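Local structure of tryptophan decarboxylase 1 (Oryza sativa subsp. japonica, 6KHO) at residues L202-Q212 with G225-T236; L244-Q254 with P280-F291. The protein decarboxylates L-tryptophan to tryptamine and 5-hydroxy-L-tryptophan to serotonin, working as a pyridoxal 5'-phosphate-dependent homodimer of the group II decarboxylase family. All blocks are in the same frame, centred on the assembly; numbering follows the deposited sequence.

Interaction 1 pairs two parallel strands at one margin of the large mixed sheet; interaction 2 packs two helices lying against the same part of that sheet. Chemistry follows place: in 202-212 with 225-236, backbone hydrogen bonds run between the strands and a carboxylate ties off their C-terminal end, whereas 244-254 with 280-291 meet through apolar side chains. Each mixes buried with solvent-facing residues, and only interaction 1 also reaches the second subunit. Helix 246-258 follows strand 231-234 in the chain and joins the two: L249 CD1 lies 3.5 Å from I234 CD1, M253 packs on Y208, and R248 NH1 probably hydrogen-bonds P235 O.

Interaction 1. Residues L202-Q212 with G225-T236; sequences LHRLAVYAADQ and GFDPANIRSIPT
V207 and I231 pair across parallel strands 205-210 and 231-234 of a beta-alpha-beta unit, with helix 215-223 as the crossover and 231-234 the outermost strand of the large sheet within the chain. Backbone bonds alternate between the strands, from V207 N to N230 O at one end to D211 N to I234 O at the other; I234 N to A209 O is short and straight (2.8 Å, 172°). The V207 branches part: CG2 lies beside I231 CG1, while CG1 sits over one face of the F226 ring, a CH-pi contact 3.7 Å from its centroid. On the other face of the sheet, R232 CG lies 3.6 Å from Y208 CE2, and D256 OD2 hydrogen-bonds the Y208 hydroxyl and forms a salt bridge with R232 NE.

The D211 side chain closes the C-terminal end. Its CB touches S233 OG, and chi1 of 61° sets CG between backbone N and carbonyl carbon, turning the carboxylate to T236. OD1 takes the T236 hydroxyl on its syn lone pair at 3.0 Å from OG1 and also accepts Q212 NE2, which arrives from above the carboxylate plane. T236 N, also above that plane, lies 3.2 Å from D211 OD2. With an alanine here, T236 N and Q212 NE2 would probably lose their acceptor and the T236 hydroxyl would be freer to turn. A water links D211 OD2 to T236 O.

Interaction 2. Residues L244-Q254 with P280-F291; sequences LDPARLLEAMQ and PVGAVADVAARF
V287 is the knob of a knobs-into-holes contact, seated among P246, L249, L250 and M253 where two nearly parallel helices, 246-254 and 281-289, pack with axes that come within 9.6 Å at a crossing angle of -17°. The aliphatic contacts form most of the interface. V287 CG1, anti to its own nitrogen (chi1 174°), reaches across to L250 CB at 3.6 Å and L249 CD2, while CG2 turns to P246 CB. L249 CD2 also meets V284 CG1, the two side chains crossing at about a right angle. Toward the N-terminal ends, P246 CG touches both P280 CG and A283 CB, each at 3.7 Å, and L244 CD2 reaches V284 CG2.

The aromatic contacts gather at F291. M253 CB lies over one face of its ring, 4.0 Å from the centroid, and M253 SD approaches obliquely at 4.7 Å from that centroid, a Met-aromatic contact. L250 CD1 comes to the ring edge in plane, 3.9 Å from F291 CZ.

No polar bond joins the two segments; D245, at the N-cap, accepts A247 N on OD1, and D286 forms an outward salt bridge with R320. Both helices cover the large sheet: L249, M253 and V284 share V266 of strand 262-269, F291 rests on P263, and L244 on A210 and L249 on Y208 extend the layer over strand 205-210.

Interaction 1. Residues L202-Q212 with G225-T236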
loop_
_atom_site.group_PDB
_atom_site.type_symbol
_atom_site.label_atom_id
_atom_site.label_comp_id
_atom_site.label_asym_id
_atom_site.label_seq_id
_atom_site.Cartn_x
_atom_site.Cartn_y
_atom_site.Cartn_z
ATOM N N LEU A 202 24.074 13.814 -7.531
ATOM C CA LEU A 202 22.779 13.965 -6.863
ATOM C C LEU A 202 22.748 15.189 -5.953
ATOM O O LEU A 202 21.700 15.838 -5.821
ATOM C CB LEU A 202 22.438 12.691 -6.075
ATOM C CG LEU A 202 21.045 12.505 -5.452
ATOM C CD1 LEU A 202 19.941 13.168 -6.262
ATOM C CD2 LEU A 202 20.706 11.013 -5.259
ATOM N N HIS A 203 23.881 15.549 -5.348
ATOM C CA HIS A 203 23.870 16.691 -4.436
ATOM C C HIS A 203 23.716 18.030 -5.157
ATOM O O HIS A 203 23.625 19.066 -4.494
ATOM C CB HIS A 203 25.141 16.698 -3.585
ATOM C CG HIS A 203 26.344 17.205 -4.313
ATOM N ND1 HIS A 203 26.970 16.482 -5.307
ATOM C CD2 HIS A 203 27.028 18.367 -4.204
ATOM C CE1 HIS A 203 27.989 17.178 -5.779
ATOM N NE2 HIS A 203 28.046 18.326 -5.128
ATOM N N ARG A 204 23.660 18.039 -6.486
ATOM C CA ARG A 204 23.428 19.268 -7.224
ATOM C C ARG A 204 21.989 19.441 -7.698
ATOM O O ARG A 204 21.663 20.500 -8.242
ATOM C CB ARG A 204 24.376 19.344 -8.427
ATOM C CG ARG A 204 25.835 19.571 -8.037
ATOM C CD ARG A 204 26.673 20.053 -9.223
ATOM N NE ARG A 204 26.463 19.245 -10.427
ATOM C CZ ARG A 204 25.875 19.680 -11.544
ATOM N NH1 ARG A 204 25.432 20.930 -11.629
ATOM N NH2 ARG A 204 25.733 18.867 -12.587
ATOM N N LEU A 205 21.119 18.443 -7.505
ATOM C CA LEU A 205 19.724 18.559 -7.914
ATOM C C LEU A 205 18.920 19.334 -6.877
ATOM O O LEU A 205 19.093 19.151 -5.670
ATOM C CB LEU A 205 19.097 17.169 -8.116
ATOM C CG LEU A 205 19.816 16.177 -9.042
ATOM C CD1 LEU A 205 18.907 14.981 -9.367
ATOM C CD2 LEU A 205 20.270 16.848 -10.337
ATOM N N ALA A 206 18.010 20.173 -7.349
ATOM C CA ALA A 206 17.155 20.943 -6.460
ATOM C C ALA A 206 15.690 20.699 -6.791
ATOM O O ALA A 206 15.332 20.472 -7.951
ATOM C CB ALA A 206 17.454 22.446 -6.556
ATOM N N VAL A 207 14.840 20.770 -5.755
ATOM C CA VAL A 207 13.399 20.589 -5.887
ATOM C C VAL A 207 12.684 21.696 -5.118
ATOM O O VAL A 207 13.233 22.290 -4.185
ATOM C CB VAL A 207 12.925 19.196 -5.399
ATOM C CG1 VAL A 207 13.689 18.098 -6.107
ATOM C CG2 VAL A 207 13.086 19.055 -3.894
ATOM N N TYR A 208 11.436 21.961 -5.524
ATOM C CA TYR A 208 10.700 23.157 -5.124
ATOM C C TYR A 208 9.247 22.844 -4.797
ATOM O O TYR A 208 8.571 22.122 -5.537
ATOM C CB TYR A 208 10.725 24.225 -6.233
ATOM C CG TYR A 208 12.117 24.482 -6.737
ATOM C CD1 TYR A 208 12.699 23.632 -7.672
ATOM C CD2 TYR A 208 12.870 25.559 -6.263
ATOM C CE1 TYR A 208 13.982 23.831 -8.117
ATOM C CE2 TYR A 208 14.167 25.772 -6.713
ATOM C CZ TYR A 208 14.712 24.901 -7.642
ATOM O OH TYR A 208 15.989 25.079 -8.114
ATOM N N ALA A 209 8.756 23.431 -3.707
ATOM C CA ALA A 209 7.335 23.417 -3.411
ATOM C C ALA A 209 7.020 24.578 -2.479
ATOM O O ALA A 209 7.894 25.064 -1.760
ATOM C CB ALA A 209 6.921 22.083 -2.780
ATOM N N ALA A 210 5.769 25.022 -2.510
ATOM C CA ALA A 210 5.308 26.024 -1.560
ATOM C C ALA A 210 5.374 25.494 -0.130
ATOM O O ALA A 210 5.305 24.285 0.123
ATOM C CB ALA A 210 3.876 26.448 -1.893
ATOM N N ASP A 211 5.493 26.419 0.827
ATOM C CA ASP A 211 5.514 25.985 2.215
ATOM C C ASP A 211 4.162 25.460 2.692
ATOM O O ASP A 211 4.083 24.965 3.816
ATOM C CB ASP A 211 5.998 27.114 3.135
ATOM C CG ASP A 211 5.105 28.339 3.106
ATOM O OD1 ASP A 211 4.014 28.295 2.501
ATOM O OD2 ASP A 211 5.509 29.373 3.692
ATOM N N GLN A 212 3.101 25.568 1.889
ATOM C CA GLN A 212 1.827 24.935 2.230
ATOM C C GLN A 212 1.749 23.484 1.758
ATOM O O GLN A 212 0.772 22.791 2.071
ATOM C CB GLN A 212 0.661 25.727 1.625
ATOM C CG GLN A 212 0.544 27.167 2.131
ATOM C CD GLN A 212 0.542 27.235 3.640
ATOM O OE1 GLN A 212 -0.382 26.740 4.295
ATOM N NE2 GLN A 212 1.585 27.831 4.209
ATOM N N GLY A 225 16.587 10.578 -2.105
ATOM C CA GLY A 225 17.997 10.910 -2.018
ATOM C C GLY A 225 18.370 12.336 -2.351
ATOM O O GLY A 225 19.565 12.617 -2.527
ATOM N N PHE A 226 17.404 13.245 -2.448
ATOM C CA PHE A 226 17.738 14.643 -2.671
ATOM C C PHE A 226 18.375 15.228 -1.416
ATOM O O PHE A 226 18.003 14.877 -0.294
ATOM C CB PHE A 226 16.494 15.447 -3.030
ATOM C CG PHE A 226 15.974 15.177 -4.418
ATOM C CD1 PHE A 226 15.043 14.172 -4.638
ATOM C CD2 PHE A 226 16.434 15.911 -5.494
ATOM C CE1 PHE A 226 14.555 13.922 -5.909
ATOM C CE2 PHE A 226 15.963 15.665 -6.771
ATOM C CZ PHE A 226 15.017 14.674 -6.982
ATOM N N ASP A 227 19.324 16.137 -1.611
ATOM C CA ASP A 227 19.993 16.758 -0.474
ATOM C C ASP A 227 19.031 17.684 0.262
ATOM O O ASP A 227 18.391 18.531 -0.371
ATOM C CB ASP A 227 21.214 17.545 -0.934
ATOM C CG ASP A 227 22.178 17.813 0.198
ATOM O OD1 ASP A 227 21.843 18.620 1.098
ATOM O OD2 ASP A 227 23.249 17.182 0.201
ATOM N N PRO A 228 18.903 17.565 1.587
ATOM C CA PRO A 228 17.992 18.468 2.320
ATOM C C PRO A 228 18.306 19.945 2.138
ATOM O O PRO A 228 17.389 20.772 2.211
ATOM C CB PRO A 228 18.169 18.030 3.783
ATOM C CG PRO A 228 18.619 16.598 3.694
ATOM C CD PRO A 228 19.496 16.540 2.464
ATOM N N ALA A 229 19.568 20.302 1.890
ATOM C CA ALA A 229 19.917 21.696 1.627
ATOM C C ALA A 229 19.350 22.206 0.307
ATOM O O ALA A 229 19.279 23.419 0.104
ATOM C CB ALA A 229 21.432 21.869 1.632
ATOM N N ASN A 230 18.945 21.311 -0.592
ATOM C CA ASN A 230 18.447 21.689 -1.906
ATOM C C ASN A 230 16.942 21.482 -2.053
ATOM O O ASN A 230 16.410 21.638 -3.156
ATOM C CB ASN A 230 19.202 20.906 -2.983
ATOM C CG ASN A 230 20.687 21.205 -2.975
ATOM O OD1 ASN A 230 21.106 22.272 -2.537
ATOM N ND2 ASN A 230 21.490 20.266 -3.461
ATOM N N ILE A 231 16.243 21.141 -0.970
ATOM C CA ILE A 231 14.791 21.010 -0.983
ATOM C C ILE A 231 14.211 22.362 -0.576
ATOM O O ILE A 231 14.207 22.718 0.602
ATOM C CB ILE A 231 14.322 19.885 -0.058
ATOM C CG1 ILE A 231 14.940 18.561 -0.495
ATOM C CG2 ILE A 231 12.821 19.789 -0.067
ATOM C CD1 ILE A 231 14.791 17.442 0.521
ATOM N N ARG A 232 13.704 23.112 -1.557
ATOM C CA ARG A 232 13.270 24.493 -1.356
ATOM C C ARG A 232 11.801 24.547 -0.962
ATOM O O ARG A 232 10.929 24.157 -1.748
ATOM C CB ARG A 232 13.478 25.317 -2.626
ATOM C CG ARG A 232 14.873 25.250 -3.190
ATOM C CD ARG A 232 15.740 26.350 -2.635
ATOM N NE ARG A 232 17.101 26.234 -3.143
ATOM C CZ ARG A 232 18.096 25.660 -2.476
ATOM N NH1 ARG A 232 17.881 25.151 -1.264
ATOM N NH2 ARG A 232 19.310 25.602 -3.013
ATOM N N SER A 233 11.527 25.069 0.233
ATOM C CA SER A 233 10.168 25.343 0.690
ATOM C C SER A 233 9.907 26.834 0.505
ATOM O O SER A 233 10.381 27.659 1.289
ATOM C CB SER A 233 9.986 24.913 2.142
ATOM O OG SER A 233 8.711 25.294 2.620
ATOM N N ILE A 234 9.150 27.178 -0.528
ATOM C CA ILE A 234 8.990 28.579 -0.921
ATOM C C ILE A 234 7.942 29.236 -0.025
ATOM O O ILE A 234 6.814 28.717 0.082
ATOM C CB ILE A 234 8.604 28.680 -2.392
ATOM C CG1 ILE A 234 9.735 28.106 -3.247
ATOM C CG2 ILE A 234 8.314 30.126 -2.780
ATOM C CD1 ILE A 234 9.525 28.285 -4.711
ATOM N N PRO A 235 8.267 30.366 0.617
ATOM C CA PRO A 235 7.283 31.049 1.468
ATOM C C PRO A 235 6.084 31.551 0.679
ATOM O O PRO A 235 6.202 31.983 -0.469
ATOM C CB PRO A 235 8.079 32.219 2.065
ATOM C CG PRO A 235 9.525 31.826 1.918
ATOM C CD PRO A 235 9.592 31.012 0.665
ATOM N N THR A 236 4.917 31.501 1.319
ATOM C CA THR A 236 3.683 32.058 0.784
ATOM C C THR A 236 3.087 33.010 1.813
ATOM O O THR A 236 3.404 32.951 3.004
ATOM C CB THR A 236 2.657 30.962 0.446
ATOM O OG1 THR A 236 2.119 30.425 1.662
ATOM C CG2 THR A 236 3.306 29.836 -0.355
HETATM O O HOH W 1 19.997 17.038 -4.087
HETATM O O HOH W 2 3.170 30.860 5.147
#

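Interaction 2. Residues L244-Q254 with P280-F291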
loop_
_atom_site.group_PDB
_atom_site.type_symbol
_atom_site.label_atom_id
_atom_site.label_comp_id
_atom_site.label_asym_id
_atom_site.label_seq_id
_atom_site.Cartn_x
_atom_site.Cartn_y
_atom_site.Cartn_z
ATOM N N LEU A 244 1.059 29.432 -4.137
ATOM C CA LEU A 244 2.416 29.691 -4.606
ATOM C C LEU A 244 2.443 30.873 -5.573
ATOM O O LEU A 244 1.682 30.918 -6.546
ATOM C CB LEU A 244 2.996 28.448 -5.278
ATOM C CG LEU A 244 4.432 28.560 -5.796
ATOM C CD1 LEU A 244 5.413 28.882 -4.669
ATOM C CD2 LEU A 244 4.829 27.263 -6.487
ATOM N N ASP A 245 3.311 31.845 -5.285
ATOM C CA ASP A 245 3.541 32.963 -6.192
ATOM C C ASP A 245 4.550 32.532 -7.253
ATOM O O ASP A 245 5.686 32.188 -6.906
ATOM C CB ASP A 245 4.059 34.173 -5.418
ATOM C CG ASP A 245 4.177 35.437 -6.277
ATOM O OD1 ASP A 245 3.949 35.386 -7.507
ATOM O OD2 ASP A 245 4.486 36.500 -5.698
ATOM N N PRO A 246 4.179 32.504 -8.535
ATOM C CA PRO A 246 5.126 32.002 -9.541
ATOM C C PRO A 246 6.343 32.896 -9.708
ATOM O O PRO A 246 7.403 32.406 -10.115
ATOM C CB PRO A 246 4.281 31.942 -10.824
ATOM C CG PRO A 246 2.866 32.103 -10.376
ATOM C CD PRO A 246 2.907 32.921 -9.141
ATOM N N ALA A 247 6.232 34.192 -9.389
ATOM C CA ALA A 247 7.418 35.041 -9.394
ATOM C C ALA A 247 8.420 34.582 -8.342
ATOM O O ALA A 247 9.626 34.533 -8.605
ATOM C CB ALA A 247 7.026 36.502 -9.169
ATOM N N ARG A 248 7.939 34.225 -7.147
ATOM C CA ARG A 248 8.845 33.722 -6.119
ATOM C C ARG A 248 9.453 32.381 -6.524
ATOM O O ARG A 248 10.612 32.097 -6.196
ATOM C CB ARG A 248 8.113 33.597 -4.775
ATOM C CG ARG A 248 8.097 34.881 -3.942
ATOM C CD ARG A 248 7.416 34.709 -2.583
ATOM N NE ARG A 248 6.818 35.966 -2.123
ATOM C CZ ARG A 248 6.179 36.130 -0.964
ATOM N NH1 ARG A 248 6.041 35.115 -0.118
ATOM N NH2 ARG A 248 5.671 37.315 -0.646
ATOM N N LEU A 249 8.696 31.549 -7.243
ATOM C CA LEU A 249 9.244 30.280 -7.710
ATOM C C LEU A 249 10.333 30.504 -8.759
ATOM O O LEU A 249 11.402 29.882 -8.703
ATOM C CB LEU A 249 8.118 29.407 -8.267
ATOM C CG LEU A 249 8.578 28.152 -9.005
ATOM C CD1 LEU A 249 9.247 27.167 -8.054
ATOM C CD2 LEU A 249 7.416 27.488 -9.749
ATOM N N LEU A 250 10.074 31.392 -9.724
ATOM C CA LEU A 250 11.056 31.664 -10.776
ATOM C C LEU A 250 12.354 32.219 -10.193
ATOM O O LEU A 250 13.453 31.839 -10.623
ATOM C CB LEU A 250 10.467 32.632 -11.807
ATOM C CG LEU A 250 11.380 33.131 -12.939
ATOM C CD1 LEU A 250 12.156 32.000 -13.593
ATOM C CD2 LEU A 250 10.548 33.848 -13.984
ATOM N N GLU A 251 12.252 33.107 -9.205
ATOM C CA GLU A 251 13.462 33.658 -8.612
ATOM C C GLU A 251 14.275 32.576 -7.905
ATOM O O GLU A 251 15.501 32.517 -8.054
ATOM C CB GLU A 251 13.086 34.791 -7.660
ATOM C CG GLU A 251 14.171 35.186 -6.707
ATOM C CD GLU A 251 13.635 36.022 -5.562
ATOM O OE1 GLU A 251 14.453 36.614 -4.821
ATOM O OE2 GLU A 251 12.390 36.072 -5.398
ATOM N N ALA A 252 13.607 31.678 -7.169
ATOM C CA ALA A 252 14.323 30.601 -6.488
ATOM C C ALA A 252 14.999 29.660 -7.480
ATOM O O ALA A 252 16.154 29.262 -7.287
ATOM C CB ALA A 252 13.363 29.812 -5.588
ATOM N N MET A 253 14.282 29.271 -8.540
ATOM C CA MET A 253 14.838 28.321 -9.500
ATOM C C MET A 253 15.966 28.952 -10.312
ATOM O O MET A 253 16.977 28.295 -10.596
ATOM C CB MET A 253 13.741 27.808 -10.434
ATOM C CG MET A 253 12.646 26.981 -9.749
ATOM S SD MET A 253 11.799 25.962 -10.967
ATOM C CE MET A 253 10.532 26.985 -11.426
ATOM N N GLN A 254 15.798 30.216 -10.709
ATOM C CA GLN A 254 16.851 30.918 -11.446
ATOM C C GLN A 254 18.114 31.054 -10.596
ATOM O O GLN A 254 19.231 30.799 -11.068
ATOM C CB GLN A 254 16.341 32.292 -11.902
ATOM C CG GLN A 254 17.242 33.004 -12.928
ATOM C CD GLN A 254 17.500 32.164 -14.161
ATOM O OE1 GLN A 254 18.545 31.519 -14.282
ATOM N NE2 GLN A 254 16.550 32.164 -15.083
ATOM N N PRO A 280 -1.375 28.271 -8.745
ATOM C CA PRO A 280 -1.783 28.493 -10.142
ATOM C C PRO A 280 -1.044 27.558 -11.089
ATOM O O PRO A 280 0.130 27.791 -11.411
ATOM C CB PRO A 280 -1.409 29.960 -10.384
ATOM C CG PRO A 280 -0.219 30.176 -9.490
ATOM C CD PRO A 280 -0.391 29.275 -8.290
ATOM N N VAL A 281 -1.732 26.505 -11.544
ATOM C CA VAL A 281 -1.053 25.362 -12.154
ATOM C C VAL A 281 -0.351 25.768 -13.446
ATOM O O VAL A 281 0.822 25.439 -13.660
ATOM C CB VAL A 281 -2.049 24.211 -12.396
ATOM C CG1 VAL A 281 -1.399 23.117 -13.215
ATOM C CG2 VAL A 281 -2.578 23.659 -11.063
ATOM N N GLY A 282 -1.069 26.452 -14.341
ATOM C CA GLY A 282 -0.467 26.844 -15.605
ATOM C C GLY A 282 0.741 27.746 -15.425
ATOM O O GLY A 282 1.787 27.540 -16.051
ATOM N N ALA A 283 0.623 28.748 -14.556
ATOM C CA ALA A 283 1.741 29.664 -14.356
ATOM C C ALA A 283 2.960 28.950 -13.777
ATOM O O ALA A 283 4.098 29.303 -14.109
ATOM C CB ALA A 283 1.318 30.820 -13.447
ATOM N N VAL A 284 2.745 27.938 -12.931
ATOM C CA VAL A 284 3.861 27.175 -12.373
ATOM C C VAL A 284 4.544 26.352 -13.460
ATOM O O VAL A 284 5.776 26.277 -13.523
ATOM C CB VAL A 284 3.369 26.279 -11.218
ATOM C CG1 VAL A 284 4.433 25.253 -10.824
ATOM C CG2 VAL A 284 3.001 27.131 -10.023
ATOM N N ALA A 285 3.752 25.682 -14.301
ATOM C CA ALA A 285 4.326 24.856 -15.353
ATOM C C ALA A 285 5.166 25.699 -16.308
ATOM O O ALA A 285 6.219 25.260 -16.777
ATOM C CB ALA A 285 3.215 24.143 -16.116
ATOM N N ASP A 286 4.701 26.909 -16.614
ATOM C CA ASP A 286 5.446 27.786 -17.510
ATOM C C ASP A 286 6.785 28.177 -16.902
ATOM O O ASP A 286 7.813 28.175 -17.590
ATOM C CB ASP A 286 4.606 29.020 -17.829
ATOM C CG ASP A 286 3.384 28.684 -18.653
ATOM O OD1 ASP A 286 3.296 27.534 -19.142
ATOM O OD2 ASP A 286 2.497 29.557 -18.796
ATOM N N VAL A 287 6.798 28.485 -15.603
ATOM C CA VAL A 287 8.053 28.809 -14.935
ATOM C C VAL A 287 8.994 27.611 -14.969
ATOM O O VAL A 287 10.174 27.733 -15.323
ATOM C CB VAL A 287 7.782 29.294 -13.500
ATOM C CG1 VAL A 287 9.063 29.481 -12.777
ATOM C CG2 VAL A 287 7.034 30.620 -13.528
ATOM N N ALA A 288 8.474 26.421 -14.648
ATOM C CA ALA A 288 9.337 25.251 -14.582
ATOM C C ALA A 288 9.851 24.854 -15.957
ATOM O O ALA A 288 10.924 24.249 -16.067
ATOM C CB ALA A 288 8.582 24.082 -13.936
ATOM N N ALA A 289 9.101 25.175 -17.012
ATOM C CA ALA A 289 9.531 24.815 -18.355
ATOM C C ALA A 289 10.799 25.557 -18.770
ATOM O O ALA A 289 11.541 25.061 -19.620
ATOM C CB ALA A 289 8.407 25.086 -19.350
ATOM N N ARG A 290 11.077 26.716 -18.172
ATOM C CA ARG A 290 12.335 27.407 -18.431
ATOM C C ARG A 290 13.533 26.563 -18.032
ATOM O O ARG A 290 14.634 26.783 -18.547
ATOM C CB ARG A 290 12.375 28.742 -17.677
ATOM C CG ARG A 290 11.205 29.672 -17.959
ATOM C CD ARG A 290 11.600 31.136 -17.786
ATOM N NE ARG A 290 10.677 32.024 -18.489
ATOM C CZ ARG A 290 10.985 32.706 -19.591
ATOM N NH1 ARG A 290 12.199 32.602 -20.120
ATOM N NH2 ARG A 290 10.080 33.489 -20.169
ATOM N N PHE A 291 13.343 25.606 -17.121
ATOM C CA PHE A 291 14.422 24.767 -16.633
ATOM C C PHE A 291 14.253 23.298 -16.997
ATOM O O PHE A 291 15.099 22.482 -16.615
ATOM C CB PHE A 291 14.546 24.928 -15.114
ATOM C CG PHE A 291 14.581 26.363 -14.686
ATOM C CD1 PHE A 291 15.784 27.043 -14.614
ATOM C CD2 PHE A 291 13.411 27.045 -14.406
ATOM C CE1 PHE A 291 15.815 28.386 -14.246
ATOM C CE2 PHE A 291 13.427 28.369 -14.038
ATOM C CZ PHE A 291 14.630 29.050 -13.956
#